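Local atomic coordinates of probable transcriptional regulator (Pseudomonas aeruginosa, PDB entry 2ESN), a protein that probably regulates transcription as a LysR-type factor, binding DNA through a helix-turn-helix domain and sensing an as yet unidentified effector through its C-terminal domain. Residues L52-F57 against T67-H72; F103-T108 against L132-A137; G156-H161 against R281-V286; V181-H186 against S245-L250; P187-A192 against A267-P272. All blocks are in the same frame, centred on the assembly; numbering follows the deposited sequence.

Contact 1: residues L52-F57 against T67-H72; sequences LDDELF and TQRAEH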
# COMPACT_ATOMS: atom_id res chain seq x y z
N LEU C 52 11.38 -22.44 -34.40
CA LEU C 52 10.22 -21.58 -34.57
C LEU C 52 9.49 -22.01 -35.79
O LEU C 52 8.41 -21.46 -36.11
CB LEU C 52 10.63 -20.10 -34.63
CG LEU C 52 11.14 -19.68 -33.26
CD1 LEU C 52 11.73 -18.27 -33.25
CD2 LEU C 52 10.00 -19.79 -32.19
N ASP C 53 10.07 -23.02 -36.46
CA ASP C 53 9.55 -23.51 -37.71
C ASP C 53 9.16 -22.35 -38.65
O ASP C 53 8.01 -22.24 -39.10
CB ASP C 53 8.35 -24.44 -37.45
CG ASP C 53 7.88 -25.12 -38.71
OD1 ASP C 53 8.73 -25.48 -39.55
OD2 ASP C 53 6.67 -25.30 -38.83
N ASP C 54 10.16 -21.52 -38.98
CA ASP C 54 9.95 -20.33 -39.81
C ASP C 54 11.38 -19.90 -40.22
O ASP C 54 12.35 -20.15 -39.48
CB ASP C 54 9.25 -19.24 -38.96
CG ASP C 54 8.78 -18.01 -39.81
OD1 ASP C 54 7.66 -18.04 -40.36
OD2 ASP C 54 9.51 -16.99 -39.90
N GLU C 55 11.46 -19.28 -41.40
CA GLU C 55 12.62 -18.64 -41.98
C GLU C 55 13.07 -17.47 -41.15
O GLU C 55 14.28 -17.24 -41.07
CB GLU C 55 12.30 -18.08 -43.39
CG GLU C 55 12.12 -19.11 -44.45
CD GLU C 55 13.24 -20.16 -44.48
OE1 GLU C 55 12.89 -21.31 -44.83
OE2 GLU C 55 14.45 -19.87 -44.17
N LEU C 56 12.12 -16.69 -40.66
CA LEU C 56 12.39 -15.58 -39.70
C LEU C 56 12.98 -14.36 -40.43
O LEU C 56 12.49 -13.22 -40.26
CB LEU C 56 13.39 -16.01 -38.58
CG LEU C 56 12.91 -17.19 -37.74
CD1 LEU C 56 13.92 -17.51 -36.71
CD2 LEU C 56 11.60 -16.78 -37.06
N PHE C 57 14.04 -14.62 -41.22
CA PHE C 57 14.66 -13.59 -42.06
C PHE C 57 14.98 -14.17 -43.44
O PHE C 57 15.57 -15.23 -43.53
CB PHE C 57 15.98 -13.09 -41.46
CG PHE C 57 15.85 -12.54 -40.05
CD1 PHE C 57 15.87 -13.39 -38.97
CD2 PHE C 57 15.67 -11.17 -39.82
CE1 PHE C 57 15.76 -12.90 -37.65
CE2 PHE C 57 15.55 -10.65 -38.51
CZ PHE C 57 15.60 -11.52 -37.43
N THR C 67 10.56 -11.96 -41.64
CA THR C 67 9.20 -12.39 -42.00
C THR C 67 8.23 -11.61 -41.08
O THR C 67 8.66 -10.96 -40.12
CB THR C 67 8.99 -13.92 -41.85
OG1 THR C 67 9.22 -14.32 -40.48
CG2 THR C 67 9.94 -14.74 -42.79
N GLN C 68 6.94 -11.62 -41.42
CA GLN C 68 5.93 -10.83 -40.67
C GLN C 68 5.70 -11.41 -39.25
O GLN C 68 5.50 -10.68 -38.29
CB GLN C 68 4.62 -10.67 -41.48
CG GLN C 68 4.39 -11.70 -42.63
CD GLN C 68 5.60 -11.87 -43.63
OE1 GLN C 68 6.04 -13.00 -43.91
NE2 GLN C 68 6.11 -10.76 -44.16
N ARG C 69 5.81 -12.73 -39.16
CA ARG C 69 5.94 -13.45 -37.89
C ARG C 69 7.01 -12.88 -37.00
O ARG C 69 6.74 -12.54 -35.85
CB ARG C 69 6.33 -14.91 -38.17
CG ARG C 69 5.53 -15.55 -39.27
CD ARG C 69 4.13 -15.81 -38.81
NE ARG C 69 4.13 -16.50 -37.53
CZ ARG C 69 4.51 -17.76 -37.36
NH1 ARG C 69 4.47 -18.28 -36.15
NH2 ARG C 69 4.94 -18.51 -38.37
N ALA C 70 8.24 -12.82 -37.54
CA ALA C 70 9.43 -12.37 -36.82
C ALA C 70 9.22 -10.96 -36.26
O ALA C 70 9.66 -10.62 -35.15
CB ALA C 70 10.65 -12.42 -37.72
N GLU C 71 8.50 -10.16 -37.04
CA GLU C 71 8.15 -8.81 -36.64
C GLU C 71 7.38 -8.77 -35.30
O GLU C 71 7.71 -7.98 -34.44
CB GLU C 71 7.30 -8.19 -37.75
CG GLU C 71 7.75 -6.81 -38.16
CD GLU C 71 8.99 -6.84 -39.03
OE1 GLU C 71 8.93 -7.32 -40.19
OE2 GLU C 71 10.02 -6.32 -38.55
N HIS C 72 6.37 -9.63 -35.14
CA HIS C 72 5.53 -9.69 -33.89
C HIS C 72 6.35 -10.06 -32.65
O HIS C 72 6.21 -9.47 -31.54
CB HIS C 72 4.34 -10.66 -34.05
CG HIS C 72 3.56 -10.48 -35.31
ND1 HIS C 72 3.56 -9.31 -36.05
CD2 HIS C 72 2.71 -11.32 -35.96
CE1 HIS C 72 2.77 -9.44 -37.10
NE2 HIS C 72 2.24 -10.65 -37.07
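The side chains of Asp-54 and Thr-67 approach from opposite directions in the tight half of this contact. The Thr-67 hydroxyl donates to Asp-54 OD2 (OG1 to OD2 2.7 Å), using the syn lone pair of that oxygen. OD2 is gripped a second time from above the carboxylate plane by Leu-56 N, which closes an Asx turn. With its CG anti to the backbone N (chi1 -171°), Asp-54 reaches across to helix 68-87. Thr-67 is the N-cap of that helix, and its OG1 also takes a weak bond from Ala-70 N. Alongside, Leu-56 O receives Thr-67 N at 2.7 Å, while Ala-70 CB presses on the same carbonyl oxygen.

The outer side is looser. Asp-54 OD1 meets Arg-69 NH2 in a long salt bridge of 3.4 Å, the two planes standing 82° apart, and Glu-55 only brushes Thr-67 CG2 with its CB before its carboxylate leads away. Trp-91 of the second subunit lies against this edge, making a cation-pi contact with Arg-69. A Schellman motif with Asp-53 at C-prime ends helix 38-52. Between that helix and helix 68-87, the contact closes the base of the two-stranded wing of a winged helix-turn-helix domain, as in LysR-type regulators.

Contact 2: residues F103-T108 against L132-A137; sequences FVFAAT and LRLVNA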
# COMPACT_ATOMS: atom_id res chain seq x y z
N PHE C 103 21.91 7.01 -9.07
CA PHE C 103 21.83 6.93 -7.63
C PHE C 103 20.58 7.64 -7.11
O PHE C 103 20.28 8.77 -7.54
CB PHE C 103 23.11 7.47 -6.99
CG PHE C 103 24.31 6.64 -7.30
CD1 PHE C 103 25.00 6.81 -8.51
CD2 PHE C 103 24.73 5.67 -6.42
CE1 PHE C 103 26.08 6.03 -8.86
CE2 PHE C 103 25.81 4.89 -6.71
CZ PHE C 103 26.53 5.08 -7.91
N VAL C 104 19.85 6.97 -6.22
CA VAL C 104 18.56 7.49 -5.70
C VAL C 104 18.77 7.83 -4.23
O VAL C 104 19.22 6.98 -3.47
CB VAL C 104 17.36 6.52 -5.87
CG1 VAL C 104 16.02 7.13 -5.28
CG2 VAL C 104 17.19 6.11 -7.34
N PHE C 105 18.57 9.10 -3.89
CA PHE C 105 18.76 9.55 -2.52
C PHE C 105 17.42 10.07 -2.00
O PHE C 105 16.66 10.65 -2.76
CB PHE C 105 19.76 10.74 -2.42
CG PHE C 105 21.21 10.39 -2.66
CD1 PHE C 105 22.10 10.44 -1.61
CD2 PHE C 105 21.68 10.11 -3.93
CE1 PHE C 105 23.48 10.17 -1.81
CE2 PHE C 105 23.09 9.89 -4.16
CZ PHE C 105 23.96 9.89 -3.07
N ALA C 106 17.17 9.84 -0.71
CA ALA C 106 16.03 10.35 0.03
C ALA C 106 16.62 11.54 0.65
O ALA C 106 17.73 11.50 1.17
CB ALA C 106 15.65 9.40 1.15
N ALA C 107 15.91 12.65 0.60
CA ALA C 107 16.61 13.93 0.88
C ALA C 107 15.63 14.97 1.31
O ALA C 107 14.40 14.73 1.21
CB ALA C 107 17.35 14.41 -0.37
N THR C 108 16.16 16.11 1.78
CA THR C 108 15.31 17.27 1.97
C THR C 108 15.80 18.43 1.05
O THR C 108 16.82 18.28 0.39
CB THR C 108 15.34 17.73 3.42
OG1 THR C 108 16.68 18.04 3.79
CG2 THR C 108 14.78 16.63 4.34
N LEU C 132 21.82 11.39 -10.77
CA LEU C 132 21.25 11.34 -9.40
C LEU C 132 19.78 11.63 -9.42
O LEU C 132 19.29 12.45 -10.23
CB LEU C 132 21.98 12.28 -8.43
CG LEU C 132 23.11 11.69 -7.59
CD1 LEU C 132 24.34 11.33 -8.41
CD2 LEU C 132 23.53 12.62 -6.44
N ARG C 133 19.06 10.90 -8.58
CA ARG C 133 17.60 11.11 -8.37
C ARG C 133 17.33 11.35 -6.87
O ARG C 133 17.64 10.51 -5.99
CB ARG C 133 16.78 9.95 -8.90
CG ARG C 133 15.35 10.30 -9.24
CD ARG C 133 14.47 9.33 -8.56
NE ARG C 133 13.23 9.04 -9.26
CZ ARG C 133 12.17 9.83 -9.41
NH1 ARG C 133 12.12 11.10 -8.95
NH2 ARG C 133 11.13 9.33 -10.08
N LEU C 134 16.84 12.54 -6.56
CA LEU C 134 16.53 12.85 -5.13
C LEU C 134 15.03 12.86 -4.96
O LEU C 134 14.37 13.40 -5.78
CB LEU C 134 17.09 14.17 -4.69
CG LEU C 134 18.47 14.12 -4.09
CD1 LEU C 134 19.46 13.68 -5.18
CD2 LEU C 134 18.73 15.55 -3.55
N VAL C 135 14.53 12.23 -3.90
CA VAL C 135 13.10 12.09 -3.68
C VAL C 135 12.76 12.63 -2.31
O VAL C 135 13.59 12.54 -1.37
CB VAL C 135 12.62 10.58 -3.83
CG1 VAL C 135 12.89 10.06 -5.22
CG2 VAL C 135 13.26 9.64 -2.79
N ASN C 136 11.57 13.20 -2.17
CA ASN C 136 11.04 13.55 -0.83
C ASN C 136 10.51 12.26 -0.22
O ASN C 136 9.55 11.72 -0.71
CB ASN C 136 9.83 14.52 -0.94
CG ASN C 136 10.23 15.96 -1.31
OD1 ASN C 136 11.31 16.47 -0.93
ND2 ASN C 136 9.35 16.62 -2.08
N ALA C 137 11.17 11.72 0.78
CA ALA C 137 10.65 10.53 1.41
C ALA C 137 9.73 10.89 2.61
O ALA C 137 9.89 11.98 3.22
CB ALA C 137 11.81 9.67 1.90
O HOH W 1 13.66 12.35 3.11
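Arg-133 N donates to Phe-103 O at 2.7 Å, and the carbonyl oxygen of the same arginine, Arg-133 O, takes Phe-105 N at an equal 2.7 Å. Both bonds are nearly straight. The ladder then continues through Val-135 N to Phe-105 O and ends with Ala-107 N to Val-135 O, where the distance has grown to 3.0 Å and the N-H...O angle fallen to 141°. Beyond that rung the strands part, and a water that donates to Ala-107 O bridges weakly to Ala-137 N.

On one face of the sheet, Phe-105 CE2 rests on Leu-132 CD2 at 3.6 Å, ring and branch meeting obliquely. Phe-105 CB sits beside the fork of Leu-134, whose CD2 reaches on to Ala-107 CB, also at 3.6 Å. Helix 109-126 covers the two leucines, and Met-297 of helix 293-303 packs on the phenylalanine. The other face carries Val-104 and Arg-133, side by side and pointing the same way, with Val-104 CG2 beside Arg-133 CB, and there Ala-106 CB meets Ala-137 CB. Val-135 holds CG2 between its backbone N and carbonyl carbon (chi1 -61° for CG1), which lays that methyl 3.5 Å from Phe-105 O.

Leu-132 and Arg-133 also pair with a strand of the third subunit, extending the sheet across that interface. Strand 102-107, helix 109-126 and strand 131-136 form a beta-alpha-beta crossover, the parallel unit that opens the periplasmic-binding-protein-like effector domain of LysR-type regulators.

Contact 3: residues G156-H161 against R281-V286; sequences GYDEEH and RLYSHV
Tyr-283, its CG anti to the carbonyl carbon (chi1 -52°), sends its ring across to segment 156-161, and Asp-158, set the same way (chi1 -57°), turns its carboxylate to meet it. The phenol OH donates to Asp-158 OD1 at 2.8 Å. That oxygen lies in the plane of the ring at its edge, whereas the hydroxyl stands above the carboxylate plane, 48° out of it. The same hydroxyl is hydrogen-bonded to Lys-140, so a second group helps fix its position.

Asp-158 OD2 is modelled against the Arg-281 guanidinium as a salt bridge, but too close for its place to be trusted; Arg-281 NE has an ionic partner in Asp-172. In the backbone, Gly-156 and Arg-281 form an antiparallel hydrogen-bonded pair: Arg-281 N to Gly-156 O is 2.6 Å, and the return bond from Gly-156 N to Arg-281 O is longer at 3.3 Å. The edge of the Tyr-283 ring lies along Gly-156, CE1 3.7 Å from Gly-156 N.

Strand 278-285 runs between strands 153-157 and 168-183 in the mixed sheet, while helix 143-148 packs against His-285 at its far end.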
# COMPACT_ATOMS: atom_id res chain seq x y z
N GLY C 156 20.54 13.13 6.11
CA GLY C 156 19.95 13.85 7.25
C GLY C 156 21.00 13.96 8.35
O GLY C 156 22.17 13.76 8.11
N TYR C 157 20.58 14.28 9.56
CA TYR C 157 21.45 14.25 10.73
C TYR C 157 20.79 13.49 11.91
O TYR C 157 19.56 13.28 11.92
CB TYR C 157 21.98 15.66 11.09
CG TYR C 157 21.02 16.72 11.68
CD1 TYR C 157 20.47 17.74 10.86
CD2 TYR C 157 20.77 16.77 13.08
CE1 TYR C 157 19.64 18.76 11.40
CE2 TYR C 157 19.95 17.80 13.65
CZ TYR C 157 19.37 18.78 12.80
OH TYR C 157 18.55 19.76 13.37
N ASP C 158 21.60 13.04 12.88
CA ASP C 158 21.05 12.30 14.04
C ASP C 158 20.70 13.31 15.07
O ASP C 158 21.53 14.14 15.42
CB ASP C 158 22.03 11.28 14.70
CG ASP C 158 22.58 10.21 13.72
OD1 ASP C 158 21.84 9.69 12.85
OD2 ASP C 158 23.78 9.89 13.88
N GLU C 159 19.48 13.24 15.56
CA GLU C 159 19.08 14.00 16.73
C GLU C 159 19.54 13.30 18.03
O GLU C 159 18.95 12.33 18.49
CB GLU C 159 17.58 14.29 16.73
CG GLU C 159 17.13 15.37 17.70
CD GLU C 159 15.61 15.63 17.64
OE1 GLU C 159 14.99 15.37 16.57
OE2 GLU C 159 15.05 16.10 18.66
N GLU C 160 20.68 13.78 18.53
CA GLU C 160 21.11 13.66 19.93
C GLU C 160 21.11 12.30 20.66
O GLU C 160 20.12 11.96 21.30
CB GLU C 160 20.31 14.66 20.77
CG GLU C 160 18.88 14.18 21.08
CD GLU C 160 18.22 14.97 22.18
OE1 GLU C 160 18.49 16.19 22.22
OE2 GLU C 160 17.45 14.37 22.99
N HIS C 161 22.15 11.47 20.53
CA HIS C 161 22.81 11.16 19.29
C HIS C 161 22.02 9.87 18.97
O HIS C 161 22.31 8.79 19.51
CB HIS C 161 24.29 10.90 19.55
CG HIS C 161 25.01 12.07 20.17
ND1 HIS C 161 26.24 12.51 19.73
CD2 HIS C 161 24.65 12.89 21.19
CE1 HIS C 161 26.62 13.55 20.46
NE2 HIS C 161 25.67 13.80 21.35
N ARG C 281 24.64 13.34 7.52
CA ARG C 281 25.17 12.03 7.24
C ARG C 281 24.51 11.33 6.10
O ARG C 281 23.45 11.71 5.60
CB ARG C 281 25.25 11.14 8.50
CG ARG C 281 24.13 11.31 9.44
CD ARG C 281 24.62 11.22 10.86
NE ARG C 281 25.28 9.95 11.11
CZ ARG C 281 25.93 9.65 12.22
NH1 ARG C 281 26.01 10.55 13.21
NH2 ARG C 281 26.48 8.44 12.35
N LEU C 282 25.22 10.32 5.65
CA LEU C 282 24.80 9.54 4.52
C LEU C 282 24.45 8.20 5.13
O LEU C 282 25.30 7.53 5.70
CB LEU C 282 25.97 9.45 3.54
CG LEU C 282 25.75 8.55 2.34
CD1 LEU C 282 24.71 9.23 1.43
CD2 LEU C 282 27.09 8.19 1.60
N TYR C 283 23.18 7.82 5.03
CA TYR C 283 22.73 6.53 5.51
C TYR C 283 22.52 5.51 4.38
O TYR C 283 22.03 5.84 3.29
CB TYR C 283 21.41 6.66 6.24
CG TYR C 283 21.37 7.69 7.33
CD1 TYR C 283 20.92 8.99 7.05
CD2 TYR C 283 21.69 7.36 8.66
CE1 TYR C 283 20.82 9.95 8.02
CE2 TYR C 283 21.60 8.33 9.66
CZ TYR C 283 21.16 9.63 9.33
OH TYR C 283 21.06 10.62 10.29
N SER C 284 22.91 4.26 4.68
CA SER C 284 22.64 3.13 3.84
C SER C 284 22.42 1.85 4.66
O SER C 284 22.82 1.76 5.84
CB SER C 284 23.77 2.88 2.84
OG SER C 284 24.95 2.74 3.57
N HIS C 285 21.76 0.91 4.00
CA HIS C 285 21.60 -0.47 4.43
C HIS C 285 22.87 -1.31 4.19
O HIS C 285 23.42 -1.30 3.09
CB HIS C 285 20.44 -1.08 3.67
CG HIS C 285 19.83 -2.27 4.33
ND1 HIS C 285 20.44 -3.51 4.35
CD2 HIS C 285 18.67 -2.40 5.03
CE1 HIS C 285 19.68 -4.35 5.02
NE2 HIS C 285 18.61 -3.71 5.44
N VAL C 286 23.29 -2.05 5.23
CA VAL C 286 24.40 -3.04 5.17
C VAL C 286 24.34 -3.98 3.94
O VAL C 286 25.39 -4.32 3.40
CB VAL C 286 24.56 -3.83 6.52
CG1 VAL C 286 25.78 -4.72 6.49
CG2 VAL C 286 24.69 -2.86 7.71

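Contact 4: residues V181-H186 against S245-L250; sequences VARRDH and STDFLL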
# COMPACT_ATOMS: atom_id res chain seq x y z
N VAL C 181 18.11 33.75 12.45
CA VAL C 181 18.04 34.58 11.31
C VAL C 181 16.84 35.49 11.51
O VAL C 181 15.81 35.04 11.98
CB VAL C 181 17.79 33.63 10.08
CG1 VAL C 181 17.32 34.38 8.91
CG2 VAL C 181 19.06 32.74 9.79
N ALA C 182 16.99 36.79 11.18
CA ALA C 182 15.88 37.76 11.12
C ALA C 182 16.08 38.57 9.88
O ALA C 182 17.18 38.59 9.37
CB ALA C 182 15.93 38.69 12.29
N ARG C 183 15.03 39.26 9.42
CA ARG C 183 15.23 40.28 8.41
C ARG C 183 16.35 41.23 8.89
O ARG C 183 16.56 41.43 10.13
CB ARG C 183 13.94 41.04 8.11
CG ARG C 183 13.31 41.85 9.28
CD ARG C 183 12.72 43.11 8.69
NE ARG C 183 11.61 42.81 7.83
CZ ARG C 183 11.41 43.17 6.56
NH1 ARG C 183 10.27 42.77 6.03
NH2 ARG C 183 12.28 43.87 5.85
N ARG C 184 17.11 41.76 7.94
CA ARG C 184 18.25 42.58 8.25
C ARG C 184 17.89 43.78 9.14
O ARG C 184 18.60 44.10 10.09
CB ARG C 184 18.87 43.13 6.96
CG ARG C 184 20.25 43.80 7.29
CD ARG C 184 21.08 44.08 6.04
NE ARG C 184 21.69 42.81 5.63
CZ ARG C 184 21.52 42.19 4.46
NH1 ARG C 184 20.78 42.74 3.47
NH2 ARG C 184 22.13 41.01 4.31
N ASP C 185 16.80 44.44 8.81
CA ASP C 185 16.28 45.54 9.68
C ASP C 185 15.01 45.13 10.45
O ASP C 185 13.92 45.51 10.10
CB ASP C 185 15.96 46.75 8.82
CG ASP C 185 17.22 47.29 8.11
OD1 ASP C 185 18.34 47.24 8.65
OD2 ASP C 185 17.08 47.72 7.00
N HIS C 186 15.17 44.33 11.50
CA HIS C 186 14.02 43.84 12.25
C HIS C 186 13.65 44.98 13.24
O HIS C 186 14.55 45.56 13.85
CB HIS C 186 14.45 42.59 13.01
CG HIS C 186 13.33 41.89 13.73
ND1 HIS C 186 12.77 42.36 14.90
CD2 HIS C 186 12.68 40.74 13.44
CE1 HIS C 186 11.78 41.56 15.27
NE2 HIS C 186 11.72 40.55 14.42
N SER C 245 11.17 38.73 4.76
CA SER C 245 9.98 39.56 4.52
C SER C 245 9.05 39.72 5.74
O SER C 245 8.02 40.32 5.60
CB SER C 245 9.15 39.08 3.32
OG SER C 245 9.84 39.42 2.11
N THR C 246 9.46 39.29 6.93
CA THR C 246 8.62 39.44 8.09
C THR C 246 9.43 39.69 9.33
O THR C 246 10.71 39.71 9.31
CB THR C 246 7.82 38.14 8.35
OG1 THR C 246 8.78 37.11 8.57
CG2 THR C 246 6.91 37.75 7.17
N ASP C 247 8.69 39.82 10.45
CA ASP C 247 9.38 39.97 11.71
C ASP C 247 9.67 38.62 12.32
O ASP C 247 10.24 38.54 13.43
CB ASP C 247 8.61 40.88 12.70
CG ASP C 247 8.41 42.28 12.11
OD1 ASP C 247 9.19 42.66 11.21
OD2 ASP C 247 7.46 42.98 12.49
N PHE C 248 9.35 37.56 11.58
CA PHE C 248 9.55 36.23 12.15
C PHE C 248 10.99 35.85 12.27
O PHE C 248 11.79 36.15 11.38
CB PHE C 248 8.81 35.16 11.36
CG PHE C 248 7.34 35.45 11.14
CD1 PHE C 248 6.68 34.84 10.12
CD2 PHE C 248 6.61 36.28 11.99
CE1 PHE C 248 5.32 35.03 9.88
CE2 PHE C 248 5.22 36.51 11.77
CZ PHE C 248 4.58 35.88 10.73
N LEU C 249 11.31 35.09 13.32
CA LEU C 249 12.62 34.55 13.47
C LEU C 249 12.68 33.09 12.97
O LEU C 249 11.66 32.37 13.03
CB LEU C 249 13.01 34.65 14.94
CG LEU C 249 13.03 36.08 15.55
CD1 LEU C 249 13.61 36.02 16.95
CD2 LEU C 249 13.89 36.99 14.69
N LEU C 250 13.85 32.66 12.49
CA LEU C 250 14.02 31.33 11.98
C LEU C 250 15.31 30.81 12.55
O LEU C 250 16.31 31.52 12.52
CB LEU C 250 14.04 31.31 10.44
CG LEU C 250 14.59 30.03 9.75
CD1 LEU C 250 13.57 28.86 9.87
CD2 LEU C 250 14.90 30.28 8.26
O HOH W 2 8.51 42.72 8.66
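Backbone pairing joins Val-181 and Leu-250 as an antiparallel hydrogen-bonded pair, with Val-181 N to Leu-250 O at 2.9 Å and Leu-250 N to Val-181 O at 3.1 Å.

A side chain takes over beyond the strand. His-186 holds its CG anti to the backbone N (chi1 -175°), bringing its ring up to the turn at Asp-247. There NE2 donates to Asp-247 O at 2.7 Å, with the oxygen in the ring plane and an N-H...O angle of 142°. ND1 is held by Arg-188 N, so both ring nitrogens have a partner and the rotation of the ring is fixed. Thr-246 OG1 accepts from Phe-248 N in an ST turn and is also bonded to Leu-242 O.

Charge is looser: Arg-183 NE stands 4.2 Å from Asp-247 OD1, beyond a salt bridge, and a water that donates to OD1 accepts weakly from Arg-183 NH1. Separately, Ser-245 N lies over one face of the guanidinium.

The apolar contacts are Ala-182 CB on Leu-249 CD2 at 3.6 Å, and Val-181 beside Leu-250.

Gln-124 of the third subunit bonds Asp-247 N. Helix 236-244 packs on Val-181 and Leu-250, and strand 249-253 lies between strands 168-183 and 202-206.

Contact 5: residues P187-A192 against A267-P272; sequences PRLAGA and ALYPAP
The loop that leaves strand 168-183 for helix 195-199 folds over Tyr-269 of strand 266-269, and the aromatic ring carries nearly all of the contact. Ala-192 comes closest, its CA lying 3.4 Å from Tyr-269 CD1 and its CB 3.9 Å from the same carbon. Over one face, offset toward the rim, sits the carbonyl oxygen of Gly-191, 4.0 Å above the ring plane. Leu-189 CD1 approaches the ring obliquely, 3.6 Å from Tyr-269 CE2.

In the LysR effector-binding domain, strand 266-269 pairs antiparallel with 168-183, Tyr-269 bonding through its backbone to Val-180. The loop therefore returns past the neighbour of the strand it has just left. Tyr-269 keeps its CG anti to the carbonyl carbon (chi1 -61°), which carries the ring out toward the loop.

No direct hydrogen bond crosses between the segments. Instead a water lies 2.9 Å from Tyr-269 OH and donates weakly to Ala-190 O, linking the phenol to the turn of the loop. Leu-189 also packs on Ala-182, and Pro-193 touches the tyrosine. At the exposed margin, Ala-192 CB approaches Pro-270 CD at 4.4 Å.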
# COMPACT_ATOMS: atom_id res chain seq x y z
N PRO C 187 12.33 45.28 13.42
CA PRO C 187 12.03 46.47 14.25
C PRO C 187 12.52 46.40 15.69
O PRO C 187 12.66 47.45 16.30
CB PRO C 187 10.50 46.65 14.14
CG PRO C 187 9.95 45.26 13.73
CD PRO C 187 11.11 44.61 12.91
N ARG C 188 12.85 45.20 16.20
CA ARG C 188 13.11 45.05 17.62
C ARG C 188 14.45 44.44 17.92
O ARG C 188 14.76 44.16 19.06
CB ARG C 188 11.99 44.26 18.30
CG ARG C 188 10.65 44.97 18.44
CD ARG C 188 9.41 44.06 18.82
NE ARG C 188 9.12 43.02 17.81
CZ ARG C 188 8.30 43.19 16.78
NH1 ARG C 188 7.71 44.37 16.57
NH2 ARG C 188 8.08 42.20 15.93
N LEU C 189 15.30 44.24 16.90
CA LEU C 189 16.60 43.72 17.18
C LEU C 189 17.61 44.80 16.98
O LEU C 189 17.88 45.20 15.85
CB LEU C 189 16.93 42.51 16.30
CG LEU C 189 16.02 41.29 16.34
CD1 LEU C 189 16.60 40.19 15.50
CD2 LEU C 189 15.75 40.80 17.78
N ALA C 190 18.19 45.24 18.08
CA ALA C 190 19.21 46.30 18.00
C ALA C 190 20.58 45.61 17.90
O ALA C 190 21.54 46.15 17.31
CB ALA C 190 19.12 47.24 19.18
N GLY C 191 20.63 44.39 18.44
CA GLY C 191 21.59 43.40 17.99
C GLY C 191 21.10 41.98 18.18
O GLY C 191 19.89 41.69 18.07
N ALA C 192 22.04 41.10 18.49
CA ALA C 192 21.73 39.68 18.66
C ALA C 192 20.57 39.56 19.67
O ALA C 192 20.56 40.28 20.67
CB ALA C 192 22.99 38.93 19.18
N ALA C 267 19.93 39.17 8.59
CA ALA C 267 20.97 39.15 9.62
C ALA C 267 21.07 37.75 10.30
O ALA C 267 20.05 37.06 10.53
CB ALA C 267 20.64 40.19 10.65
N LEU C 268 22.27 37.33 10.62
CA LEU C 268 22.50 36.04 11.23
C LEU C 268 23.10 36.35 12.58
O LEU C 268 24.02 37.17 12.65
CB LEU C 268 23.54 35.25 10.43
CG LEU C 268 23.07 34.45 9.20
CD1 LEU C 268 22.35 35.32 8.19
CD2 LEU C 268 24.29 33.72 8.50
N TYR C 269 22.59 35.67 13.62
CA TYR C 269 23.00 35.87 15.01
C TYR C 269 23.23 34.54 15.70
O TYR C 269 22.59 33.54 15.36
CB TYR C 269 21.87 36.50 15.80
CG TYR C 269 21.46 37.85 15.29
CD1 TYR C 269 22.33 38.95 15.37
CD2 TYR C 269 20.23 38.01 14.67
CE1 TYR C 269 21.93 40.19 14.90
CE2 TYR C 269 19.84 39.21 14.18
CZ TYR C 269 20.67 40.31 14.30
OH TYR C 269 20.24 41.56 13.83
N PRO C 270 24.12 34.53 16.68
CA PRO C 270 24.22 33.33 17.53
C PRO C 270 22.91 33.10 18.26
O PRO C 270 22.21 34.05 18.57
CB PRO C 270 25.38 33.64 18.46
CG PRO C 270 25.50 35.22 18.39
CD PRO C 270 25.07 35.62 17.06
N ALA C 271 22.55 31.84 18.49
CA ALA C 271 21.39 31.55 19.27
C ALA C 271 21.64 31.97 20.72
O ALA C 271 22.72 31.70 21.24
CB ALA C 271 21.06 30.07 19.21
N PRO C 272 20.63 32.55 21.40
CA PRO C 272 20.72 32.82 22.81
C PRO C 272 20.49 31.61 23.75
O PRO C 272 20.09 31.80 24.90
CB PRO C 272 19.61 33.84 22.99
CG PRO C 272 18.56 33.39 22.07
CD PRO C 272 19.32 32.97 20.86
O HOH W 3 21.60 43.91 14.70

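In the fold
From the N terminus, contact 1 comes first, closing the short wing loop of the DNA-binding domain; helix 68-87 then leads away, and the centres of contacts 1 and 2 lie about 45 Å apart. Contact 2 closes the crossover around helix 109-126. Contact 3 spans the longest loop, with 119 residues between its segments, and touches contact 2 where Phe-105 packs on Leu-282. Contacts 4 and 5 lie within that span and cross each other, their segments alternating along the chain. Their centres are about 9 Å apart, and they meet where Ala-182 O faces Ala-267 N in a probable hydrogen bond between neighbouring strands. Contacts 2 to 5 all reach one mixed sheet of the effector domain.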